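Local coordinates for glucose-inhibited division protein A-related protein, probable oxidoreductase (Thermus thermophilus, PDB 2CUL) that binds flavin-adenine dinucleotide in a Rossmann fold and is probably an oxidoreductase related to the glucose-inhibited division protein A family, at residues V6-A11 against V29-Q34; Q34-V39 against L84-A89; F160-G165 against R179-H184. All coordinates share one frame; numbering follows the deposited sequence.

In the fold
Contacts 1 and 2 are neighbours at the adenosine end of the FAD, their centres about 7 Å apart. They share Q34, and strands 29-33 and 84-97 lie next to each other in one mixed sheet, where the backbone of V29 and L31 pairs with H85. Contact 1 brings the first two strands of the Rossmann unit up to the adenine and ribose; contact 2 carries the chain beyond Q34 along the next strand. Contact 3 belongs to a separate antiparallel sheet, with its centre about 21 Å from that of contact 1 and 24 Å from that of contact 2. It meets the same cofactor at the methyl edge of the flavin.

Contact 1 (V6-A11 against V29-Q34); sequences VLIVGA and VGLLTQ. With FAD (flavin-adenine dinucleotide), chain B.
Strands 6-9 and 29-33 run parallel, 4.7 Å apart at a crossing angle of -17°, bonded from G30 N to V6 O, I8 N to G30 O, L32 N to I8 O and G10 N to L32 O. They are the two strands of the Rossmann beta-alpha-beta unit built round helix 13-24, and G10 opens a GxGxxG-type turn consistent with dinucleotide binding. On the face shared by I8, V29 and L31, which looks toward that helix, I8 CD1 lies 3.8 Å from V29 CG1. L31 CD1 packs against I8 CB and CG2, while its other methyl, CD2, meets A11 CB at 3.8 Å. The opposite face carries L7, V9 and L32. Here L7 CD1 comes to 3.6 Å from G30 O, where G30 brings no side chain of its own, and the methyls V9 CG1 and L32 CD2 both approach adenine C2A, the latter at 3.7 Å. Beyond the strand, G10 passes close beside the ribose, with its CA 3.2 Å from FAD O4B. T33 turns OG1 anti to its own backbone N (chi1 -153°), across to the start of the glycine turn, and there OG1 accepts a hydrogen bond from A11 N at 3.0 Å.

Contact 2 (Q34-V39 against L84-A89); sequences QSLDAV and LHLFQA. With FAD (flavin-adenine dinucleotide), chain B.
L36 and L86 run alongside each other head to tail, the methyl CD2 of L36 resting 3.7 Å from L86 CG and also touching both methyls of L86. L36 CG also meets Q88 CB at 4.0 Å, the two side chains crossing at a slant. V39 points its CB toward the strand but barely touches it; its CG2 stands 4.4 Å from L86 CD2. Q88 bends at its second torsion (chi2 -70°), and this fold in the chain turns the amide toward the Q34 carbonyl. NE2 then gives a hydrogen bond of 3.0 Å to Q34 O, coming from above the carbonyl plane. The same nitrogen also bonds E108 OE2, so two acceptors hold the amide. Q34 directs its own side chain away from the strand to the cofactor, where its amide lies over one face of the adenine, somewhat tilted from the ring, with OE1 above C5A at 3.2 Å. A89 O lies 3.5 Å from FAD C2A. Behind L36 and V39 stands helix 67-79. The loop leaving the second strand of a Rossmann fold thus packs along the neighbouring strand 84-97 beside the adenine pocket, the usual place for the adenosine in this fold.

Contact 3 (F160-G165 against R179-H184); sequences FVEREG and RYLAFH. With FAD (flavin-adenine dinucleotide), chain B.
F160 and F183 point the same way at the packed end of a beta hairpin, strands 160-167 and 176-183, with F160 CE1 3.5 Å from F183 CD1 and over one face of the F183 ring, toward its rim. The ring planes are inclined at 33°. F160 CB also meets L181 CB, and helix 148-155 backs this cluster through L150 and L153. Along the hairpin the backbones bond in both directions at V161 with A182 and at R163 with Y180. On the face of V161, R163, Y180 and A182, the Y180 ring lies beneath R163: CB sits over the ring face in a CH-pi contact, 3.7 Å from its centroid. Y180 reaches this place because its CG stands between the backbone N and carbonyl carbon (chi1 64°), folding the ring over the strand. Its hydroxyl donates a hydrogen bond to a water that in turn donates to E164 O. Near the flavin methyls lie the Y180 ring and the G165 backbone, G165 C 3.4 Å from FAD C7M, an apolar contact.

Against these packed parts stand the charged ends of E162, R179 and R163, which reach toward solvent. On the face of E162, E164 and R179, L181 is the apolar member, and E162 lays CG against L181 CD2 at 3.6 Å. The carboxylate of E164 meets R179 in a salt bridge, OE2 to NE at 3.1 Å. NE keeps the oxygen in the guanidinium plane but approaches from above the carboxylate plane. R177 NH1 forms a second salt bridge to this oxygen, so its negative charge is probably well stabilised by two arginines.

Contact 1 (V6-A11 against V29-Q34)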
# COMPACT_ATOMS: atom_id res chain seq x y z
N VAL A 6 -4.31 -12.01 6.86
CA VAL A 6 -4.14 -10.58 6.63
C VAL A 6 -4.25 -10.30 5.14
O VAL A 6 -3.55 -10.92 4.33
CB VAL A 6 -2.76 -10.07 7.13
CG1 VAL A 6 -2.66 -8.56 6.92
CG2 VAL A 6 -2.56 -10.40 8.60
N LEU A 7 -5.14 -9.38 4.77
CA LEU A 7 -5.33 -8.99 3.38
C LEU A 7 -4.79 -7.57 3.27
O LEU A 7 -5.25 -6.67 3.98
CB LEU A 7 -6.82 -9.00 3.00
CG LEU A 7 -7.15 -8.39 1.63
CD1 LEU A 7 -6.58 -9.26 0.51
CD2 LEU A 7 -8.67 -8.28 1.48
N ILE A 8 -3.81 -7.37 2.40
CA ILE A 8 -3.20 -6.07 2.21
C ILE A 8 -3.54 -5.51 0.84
O ILE A 8 -3.35 -6.18 -0.17
CB ILE A 8 -1.66 -6.17 2.31
CG1 ILE A 8 -1.27 -6.78 3.67
CG2 ILE A 8 -1.03 -4.79 2.15
CD1 ILE A 8 0.20 -7.18 3.75
N VAL A 9 -4.06 -4.28 0.82
CA VAL A 9 -4.41 -3.61 -0.43
C VAL A 9 -3.30 -2.63 -0.79
O VAL A 9 -3.14 -1.58 -0.16
CB VAL A 9 -5.75 -2.84 -0.28
CG1 VAL A 9 -6.10 -2.13 -1.59
CG2 VAL A 9 -6.86 -3.81 0.09
N GLY A 10 -2.52 -2.98 -1.81
CA GLY A 10 -1.42 -2.13 -2.25
C GLY A 10 -0.07 -2.81 -2.07
O GLY A 10 0.38 -3.01 -0.95
N ALA A 11 0.57 -3.15 -3.19
CA ALA A 11 1.87 -3.82 -3.16
C ALA A 11 3.00 -2.83 -3.36
O ALA A 11 3.90 -3.05 -4.18
CB ALA A 11 1.92 -4.90 -4.23
N VAL A 29 -0.82 -14.54 3.99
CA VAL A 29 -1.07 -13.19 3.49
C VAL A 29 -1.58 -13.11 2.06
O VAL A 29 -1.10 -13.80 1.17
CB VAL A 29 0.21 -12.33 3.57
CG1 VAL A 29 -0.08 -10.92 3.06
CG2 VAL A 29 0.72 -12.30 4.99
N GLY A 30 -2.56 -12.24 1.87
CA GLY A 30 -3.09 -12.00 0.55
C GLY A 30 -2.70 -10.57 0.23
O GLY A 30 -3.08 -9.65 0.96
N LEU A 31 -1.92 -10.38 -0.83
CA LEU A 31 -1.48 -9.05 -1.23
C LEU A 31 -2.17 -8.69 -2.53
O LEU A 31 -1.81 -9.17 -3.61
CB LEU A 31 0.05 -9.02 -1.41
CG LEU A 31 0.70 -7.69 -1.78
CD1 LEU A 31 0.29 -6.60 -0.79
CD2 LEU A 31 2.21 -7.86 -1.79
N LEU A 32 -3.19 -7.84 -2.41
CA LEU A 32 -4.00 -7.40 -3.54
C LEU A 32 -3.49 -6.06 -4.07
O LEU A 32 -3.25 -5.14 -3.29
CB LEU A 32 -5.45 -7.27 -3.07
CG LEU A 32 -6.58 -6.82 -4.01
CD1 LEU A 32 -7.91 -7.23 -3.39
CD2 LEU A 32 -6.52 -5.32 -4.23
N THR A 33 -3.32 -5.95 -5.38
CA THR A 33 -2.84 -4.70 -5.95
C THR A 33 -3.41 -4.51 -7.36
O THR A 33 -3.56 -5.47 -8.11
CB THR A 33 -1.28 -4.68 -5.93
OG1 THR A 33 -0.82 -3.33 -5.87
CG2 THR A 33 -0.70 -5.39 -7.15
N GLN A 34 -3.75 -3.27 -7.71
CA GLN A 34 -4.37 -3.01 -9.01
C GLN A 34 -3.55 -3.29 -10.25
O GLN A 34 -4.11 -3.62 -11.30
CB GLN A 34 -4.91 -1.57 -9.07
CG GLN A 34 -3.90 -0.47 -8.84
CD GLN A 34 -4.59 0.87 -8.64
OE1 GLN A 34 -5.72 0.93 -8.16
NE2 GLN A 34 -3.90 1.95 -8.99
PA FAD B . 3.04 3.05 -3.08
O1A FAD B . 2.64 4.10 -4.02
O2A FAD B . 4.44 2.55 -3.08
O5B FAD B . 2.10 1.78 -3.27
C5B FAD B . 0.68 1.94 -3.31
C4B FAD B . 0.14 0.72 -4.05
O4B FAD B . -1.27 0.67 -3.81
C3B FAD B . 0.32 0.77 -5.58
O3B FAD B . 0.89 -0.42 -6.08
C2B FAD B . -1.07 1.03 -6.08
O2B FAD B . -1.34 0.64 -7.40
C1B FAD B . -1.91 0.31 -5.02
N9A FAD B . -3.30 0.73 -4.94
C8A FAD B . -3.77 2.00 -4.67
N7A FAD B . -5.09 2.05 -4.65
C5A FAD B . -5.50 0.76 -4.93
C6A FAD B . -6.78 0.18 -5.05
N6A FAD B . -7.91 0.85 -4.91
N1A FAD B . -6.84 -1.18 -5.34
C2A FAD B . -5.68 -1.90 -5.50
N3A FAD B . -4.42 -1.39 -5.39
C4A FAD B . -4.39 -0.06 -5.11
N1 FAD B . 10.06 8.84 -1.51
C2 FAD B . 11.40 8.61 -1.76
O2 FAD B . 12.09 8.04 -0.95
N3 FAD B . 11.94 9.05 -2.97
C4 FAD B . 11.23 9.70 -3.95
O4 FAD B . 11.78 10.06 -5.02
C4X FAD B . 9.86 9.94 -3.70
N5 FAD B . 9.08 10.60 -4.64
C5X FAD B . 7.74 10.83 -4.40
C6 FAD B . 6.97 11.50 -5.36
C7 FAD B . 5.60 11.76 -5.18
C7M FAD B . 4.84 12.48 -6.26
C8 FAD B . 4.98 11.32 -3.95
C8M FAD B . 3.52 11.55 -3.68
C9 FAD B . 5.75 10.65 -2.97
C9A FAD B . 7.13 10.39 -3.16
N10 FAD B . 7.94 9.71 -2.19
C10 FAD B . 9.31 9.48 -2.46
C1' FAD B . 7.38 9.23 -0.86
C2' FAD B . 7.13 7.72 -0.65
O2' FAD B . 8.36 7.07 -0.42
C3' FAD B . 6.43 7.06 -1.85
O3' FAD B . 5.17 7.68 -2.12
C4' FAD B . 6.14 5.56 -1.63
O4' FAD B . 5.77 4.92 -2.85
C5' FAD B . 5.02 5.42 -0.58
O5' FAD B . 4.77 4.03 -0.32
P FAD B . 3.31 3.43 -0.20
O1P FAD B . 3.52 2.00 0.11
O2P FAD B . 2.49 4.21 0.79
O3P FAD B . 2.65 3.61 -1.62

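Contact 2 (Q34-V39 against L84-A89)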
# COMPACT_ATOMS: atom_id res chain seq x y z
N GLN A 34 -3.75 -3.27 -7.71
CA GLN A 34 -4.37 -3.01 -9.01
C GLN A 34 -3.55 -3.29 -10.25
O GLN A 34 -4.11 -3.62 -11.30
CB GLN A 34 -4.91 -1.57 -9.07
CG GLN A 34 -3.90 -0.47 -8.84
CD GLN A 34 -4.59 0.87 -8.64
OE1 GLN A 34 -5.72 0.93 -8.16
NE2 GLN A 34 -3.90 1.95 -8.99
N SER A 35 -2.23 -3.18 -10.15
CA SER A 35 -1.38 -3.44 -11.30
C SER A 35 -0.13 -4.19 -10.90
O SER A 35 0.72 -3.65 -10.19
CB SER A 35 -0.99 -2.14 -11.99
OG SER A 35 -0.16 -2.40 -13.11
N LEU A 36 0.00 -5.44 -11.35
CA LEU A 36 1.19 -6.21 -11.01
C LEU A 36 2.43 -5.58 -11.63
O LEU A 36 3.53 -5.74 -11.10
CB LEU A 36 1.04 -7.66 -11.49
CG LEU A 36 0.01 -8.49 -10.71
CD1 LEU A 36 -0.09 -9.87 -11.35
CD2 LEU A 36 0.40 -8.61 -9.24
N ASP A 37 2.25 -4.85 -12.72
CA ASP A 37 3.37 -4.20 -13.40
C ASP A 37 3.86 -2.96 -12.66
O ASP A 37 4.79 -2.30 -13.11
CB ASP A 37 2.99 -3.81 -14.83
CG ASP A 37 2.47 -4.98 -15.64
OD1 ASP A 37 3.11 -6.06 -15.60
OD2 ASP A 37 1.44 -4.82 -16.32
N ALA A 38 3.24 -2.65 -11.52
CA ALA A 38 3.64 -1.48 -10.74
C ALA A 38 4.07 -1.85 -9.32
O ALA A 38 4.33 -0.96 -8.51
CB ALA A 38 2.49 -0.47 -10.70
N VAL A 39 4.13 -3.14 -9.03
CA VAL A 39 4.54 -3.60 -7.70
C VAL A 39 5.88 -2.98 -7.30
O VAL A 39 6.87 -3.11 -8.01
CB VAL A 39 4.68 -5.14 -7.66
CG1 VAL A 39 5.32 -5.59 -6.36
CG2 VAL A 39 3.31 -5.78 -7.82
N LEU A 84 2.68 -16.23 0.94
CA LEU A 84 2.12 -15.04 0.32
C LEU A 84 1.47 -15.29 -1.03
O LEU A 84 2.01 -16.00 -1.87
CB LEU A 84 3.21 -13.98 0.14
CG LEU A 84 2.79 -12.69 -0.58
CD1 LEU A 84 1.68 -12.00 0.20
CD2 LEU A 84 4.00 -11.78 -0.70
N HIS A 85 0.29 -14.71 -1.22
CA HIS A 85 -0.39 -14.81 -2.50
C HIS A 85 -0.56 -13.39 -3.03
O HIS A 85 -1.36 -12.61 -2.51
CB HIS A 85 -1.77 -15.45 -2.40
CG HIS A 85 -2.41 -15.68 -3.73
ND1 HIS A 85 -3.77 -15.74 -3.91
CD2 HIS A 85 -1.86 -15.87 -4.95
CE1 HIS A 85 -4.04 -15.96 -5.18
NE2 HIS A 85 -2.90 -16.04 -5.84
N LEU A 86 0.21 -13.07 -4.06
CA LEU A 86 0.16 -11.76 -4.69
C LEU A 86 -0.78 -11.87 -5.88
O LEU A 86 -0.58 -12.71 -6.76
CB LEU A 86 1.56 -11.35 -5.16
CG LEU A 86 1.68 -10.14 -6.09
CD1 LEU A 86 1.13 -8.89 -5.40
CD2 LEU A 86 3.15 -9.94 -6.45
N PHE A 87 -1.82 -11.05 -5.92
CA PHE A 87 -2.75 -11.11 -7.03
C PHE A 87 -3.26 -9.74 -7.45
O PHE A 87 -3.18 -8.77 -6.68
CB PHE A 87 -3.92 -12.05 -6.70
CG PHE A 87 -4.77 -11.59 -5.55
CD1 PHE A 87 -5.94 -10.87 -5.78
CD2 PHE A 87 -4.41 -11.87 -4.23
CE1 PHE A 87 -6.75 -10.45 -4.73
CE2 PHE A 87 -5.21 -11.45 -3.17
CZ PHE A 87 -6.38 -10.73 -3.42
N GLN A 88 -3.76 -9.66 -8.67
CA GLN A 88 -4.26 -8.40 -9.22
C GLN A 88 -5.75 -8.24 -9.01
O GLN A 88 -6.53 -9.16 -9.23
CB GLN A 88 -3.95 -8.32 -10.72
CG GLN A 88 -4.36 -7.00 -11.40
CD GLN A 88 -5.87 -6.82 -11.52
OE1 GLN A 88 -6.59 -7.76 -11.86
NE2 GLN A 88 -6.35 -5.61 -11.24
N ALA A 89 -6.13 -7.05 -8.55
CA ALA A 89 -7.52 -6.71 -8.34
C ALA A 89 -7.55 -5.24 -7.97
O ALA A 89 -6.58 -4.72 -7.42
CB ALA A 89 -8.13 -7.55 -7.22
PA FAD B . 3.04 3.05 -3.08
O1A FAD B . 2.64 4.10 -4.02
O2A FAD B . 4.44 2.55 -3.08
O5B FAD B . 2.10 1.78 -3.27
C5B FAD B . 0.68 1.94 -3.31
C4B FAD B . 0.14 0.72 -4.05
O4B FAD B . -1.27 0.67 -3.81
C3B FAD B . 0.32 0.77 -5.58
O3B FAD B . 0.89 -0.42 -6.08
C2B FAD B . -1.07 1.03 -6.08
O2B FAD B . -1.34 0.64 -7.40
C1B FAD B . -1.91 0.31 -5.02
N9A FAD B . -3.30 0.73 -4.94
C8A FAD B . -3.77 2.00 -4.67
N7A FAD B . -5.09 2.05 -4.65
C5A FAD B . -5.50 0.76 -4.93
C6A FAD B . -6.78 0.18 -5.05
N6A FAD B . -7.91 0.85 -4.91
N1A FAD B . -6.84 -1.18 -5.34
C2A FAD B . -5.68 -1.90 -5.50
N3A FAD B . -4.42 -1.39 -5.39
C4A FAD B . -4.39 -0.06 -5.11
N1 FAD B . 10.06 8.84 -1.51
C2 FAD B . 11.40 8.61 -1.76
O2 FAD B . 12.09 8.04 -0.95
N3 FAD B . 11.94 9.05 -2.97
C4 FAD B . 11.23 9.70 -3.95
O4 FAD B . 11.78 10.06 -5.02
C4X FAD B . 9.86 9.94 -3.70
N5 FAD B . 9.08 10.60 -4.64
C5X FAD B . 7.74 10.83 -4.40
C6 FAD B . 6.97 11.50 -5.36
C7 FAD B . 5.60 11.76 -5.18
C7M FAD B . 4.84 12.48 -6.26
C8 FAD B . 4.98 11.32 -3.95
C8M FAD B . 3.52 11.55 -3.68
C9 FAD B . 5.75 10.65 -2.97
C9A FAD B . 7.13 10.39 -3.16
N10 FAD B . 7.94 9.71 -2.19
C10 FAD B . 9.31 9.48 -2.46
C1' FAD B . 7.38 9.23 -0.86
C2' FAD B . 7.13 7.72 -0.65
O2' FAD B . 8.36 7.07 -0.42
C3' FAD B . 6.43 7.06 -1.85
O3' FAD B . 5.17 7.68 -2.12
C4' FAD B . 6.14 5.56 -1.63
O4' FAD B . 5.77 4.92 -2.85
C5' FAD B . 5.02 5.42 -0.58
O5' FAD B . 4.77 4.03 -0.32
P FAD B . 3.31 3.43 -0.20
O1P FAD B . 3.52 2.00 0.11
O2P FAD B . 2.49 4.21 0.79
O3P FAD B . 2.65 3.61 -1.62

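Contact 3 (F160-G165 against R179-H184)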
# COMPACT_ATOMS: atom_id res chain seq x y z
N PHE A 160 -10.18 13.11 5.46
CA PHE A 160 -8.87 13.14 4.81
C PHE A 160 -8.24 14.52 4.82
O PHE A 160 -8.92 15.53 4.99
CB PHE A 160 -9.00 12.68 3.36
CG PHE A 160 -9.53 11.29 3.21
CD1 PHE A 160 -8.67 10.20 3.16
CD2 PHE A 160 -10.90 11.06 3.14
CE1 PHE A 160 -9.16 8.90 3.05
CE2 PHE A 160 -11.41 9.77 3.02
CZ PHE A 160 -10.54 8.69 2.98
N VAL A 161 -6.92 14.56 4.63
CA VAL A 161 -6.18 15.81 4.57
C VAL A 161 -5.40 15.80 3.25
O VAL A 161 -5.03 14.73 2.76
CB VAL A 161 -5.18 15.97 5.75
CG1 VAL A 161 -5.95 16.04 7.06
CG2 VAL A 161 -4.20 14.81 5.78
N GLU A 162 -5.19 16.97 2.67
CA GLU A 162 -4.47 17.07 1.41
C GLU A 162 -2.96 17.10 1.59
O GLU A 162 -2.44 17.78 2.47
CB GLU A 162 -4.91 18.31 0.63
CG GLU A 162 -6.35 18.25 0.14
CD GLU A 162 -6.70 19.43 -0.74
OE1 GLU A 162 -6.03 19.62 -1.78
OE2 GLU A 162 -7.66 20.16 -0.40
N ARG A 163 -2.27 16.35 0.74
CA ARG A 163 -0.81 16.28 0.76
C ARG A 163 -0.30 16.38 -0.67
O ARG A 163 -1.07 16.28 -1.62
CB ARG A 163 -0.35 14.96 1.38
CG ARG A 163 -0.68 14.80 2.86
CD ARG A 163 0.02 15.85 3.70
NE ARG A 163 -0.17 15.64 5.13
CZ ARG A 163 0.22 16.50 6.07
NH1 ARG A 163 0.84 17.62 5.72
NH2 ARG A 163 0.01 16.23 7.35
N GLU A 164 1.00 16.59 -0.82
CA GLU A 164 1.59 16.69 -2.14
C GLU A 164 3.01 16.15 -2.17
O GLU A 164 3.77 16.32 -1.22
CB GLU A 164 1.61 18.15 -2.61
CG GLU A 164 2.16 18.33 -4.02
CD GLU A 164 2.23 19.78 -4.46
OE1 GLU A 164 3.07 20.53 -3.92
OE2 GLU A 164 1.43 20.18 -5.33
N GLY A 165 3.34 15.47 -3.27
CA GLY A 165 4.67 14.93 -3.44
C GLY A 165 5.18 15.47 -4.76
O GLY A 165 4.39 15.93 -5.59
N ARG A 179 -0.84 15.51 -6.09
CA ARG A 179 -1.59 15.91 -4.91
C ARG A 179 -2.49 14.72 -4.61
O ARG A 179 -3.12 14.15 -5.50
CB ARG A 179 -2.42 17.17 -5.20
CG ARG A 179 -1.57 18.42 -5.32
CD ARG A 179 -2.43 19.67 -5.34
NE ARG A 179 -1.61 20.88 -5.40
CZ ARG A 179 -2.10 22.12 -5.41
NH1 ARG A 179 -3.41 22.31 -5.36
NH2 ARG A 179 -1.28 23.16 -5.46
N TYR A 180 -2.53 14.33 -3.34
CA TYR A 180 -3.33 13.18 -2.95
C TYR A 180 -3.93 13.39 -1.58
O TYR A 180 -3.65 14.37 -0.89
CB TYR A 180 -2.44 11.93 -2.95
CG TYR A 180 -1.32 11.98 -1.93
CD1 TYR A 180 -1.49 11.42 -0.66
CD2 TYR A 180 -0.12 12.63 -2.20
CE1 TYR A 180 -0.49 11.49 0.30
CE2 TYR A 180 0.89 12.71 -1.24
CZ TYR A 180 0.70 12.14 0.01
OH TYR A 180 1.69 12.23 0.96
N LEU A 181 -4.78 12.44 -1.18
CA LEU A 181 -5.43 12.51 0.11
C LEU A 181 -4.94 11.41 1.04
O LEU A 181 -4.81 10.25 0.63
CB LEU A 181 -6.94 12.38 -0.05
CG LEU A 181 -7.65 13.48 -0.85
CD1 LEU A 181 -9.14 13.21 -0.85
CD2 LEU A 181 -7.35 14.84 -0.23
N ALA A 182 -4.66 11.78 2.28
CA ALA A 182 -4.22 10.83 3.29
C ALA A 182 -5.27 10.85 4.39
O ALA A 182 -5.92 11.87 4.61
CB ALA A 182 -2.87 11.25 3.86
N PHE A 183 -5.44 9.72 5.06
CA PHE A 183 -6.40 9.65 6.16
C PHE A 183 -6.02 10.70 7.20
O PHE A 183 -4.84 10.87 7.52
CB PHE A 183 -6.36 8.27 6.82
CG PHE A 183 -7.05 7.20 6.03
CD1 PHE A 183 -8.44 7.11 6.02
CD2 PHE A 183 -6.31 6.26 5.31
CE1 PHE A 183 -9.08 6.11 5.30
CE2 PHE A 183 -6.94 5.26 4.59
CZ PHE A 183 -8.33 5.18 4.58
N HIS A 184 -7.02 11.40 7.72
CA HIS A 184 -6.77 12.41 8.73
C HIS A 184 -6.13 11.70 9.93
O HIS A 184 -6.51 10.58 10.27
CB HIS A 184 -8.10 13.06 9.14
CG HIS A 184 -7.94 14.23 10.05
ND1 HIS A 184 -7.59 14.10 11.38
CD2 HIS A 184 -8.08 15.56 9.83
CE1 HIS A 184 -7.52 15.30 11.93
NE2 HIS A 184 -7.81 16.20 11.01
PA FAD B . 3.04 3.05 -3.08
O1A FAD B . 2.64 4.10 -4.02
O2A FAD B . 4.44 2.55 -3.08
O5B FAD B . 2.10 1.78 -3.27
C5B FAD B . 0.68 1.94 -3.31
C4B FAD B . 0.14 0.72 -4.05
O4B FAD B . -1.27 0.67 -3.81
C3B FAD B . 0.32 0.77 -5.58
O3B FAD B . 0.89 -0.42 -6.08
C2B FAD B . -1.07 1.03 -6.08
O2B FAD B . -1.34 0.64 -7.40
C1B FAD B . -1.91 0.31 -5.02
N9A FAD B . -3.30 0.73 -4.94
C8A FAD B . -3.77 2.00 -4.67
N7A FAD B . -5.09 2.05 -4.65
C5A FAD B . -5.50 0.76 -4.93
C6A FAD B . -6.78 0.18 -5.05
N6A FAD B . -7.91 0.85 -4.91
N1A FAD B . -6.84 -1.18 -5.34
C2A FAD B . -5.68 -1.90 -5.50
N3A FAD B . -4.42 -1.39 -5.39
C4A FAD B . -4.39 -0.06 -5.11
N1 FAD B . 10.06 8.84 -1.51
C2 FAD B . 11.40 8.61 -1.76
O2 FAD B . 12.09 8.04 -0.95
N3 FAD B . 11.94 9.05 -2.97
C4 FAD B . 11.23 9.70 -3.95
O4 FAD B . 11.78 10.06 -5.02
C4X FAD B . 9.86 9.94 -3.70
N5 FAD B . 9.08 10.60 -4.64
C5X FAD B . 7.74 10.83 -4.40
C6 FAD B . 6.97 11.50 -5.36
C7 FAD B . 5.60 11.76 -5.18
C7M FAD B . 4.84 12.48 -6.26
C8 FAD B . 4.98 11.32 -3.95
C8M FAD B . 3.52 11.55 -3.68
C9 FAD B . 5.75 10.65 -2.97
C9A FAD B . 7.13 10.39 -3.16
N10 FAD B . 7.94 9.71 -2.19
C10 FAD B . 9.31 9.48 -2.46
C1' FAD B . 7.38 9.23 -0.86
C2' FAD B . 7.13 7.72 -0.65
O2' FAD B . 8.36 7.07 -0.42
C3' FAD B . 6.43 7.06 -1.85
O3' FAD B . 5.17 7.68 -2.12
C4' FAD B . 6.14 5.56 -1.63
O4' FAD B . 5.77 4.92 -2.85
C5' FAD B . 5.02 5.42 -0.58
O5' FAD B . 4.77 4.03 -0.32
P FAD B . 3.31 3.43 -0.20
O1P FAD B . 3.52 2.00 0.11
O2P FAD B . 2.49 4.21 0.79
O3P FAD B . 2.65 3.61 -1.62
O HOH W 1 3.80 13.79 0.64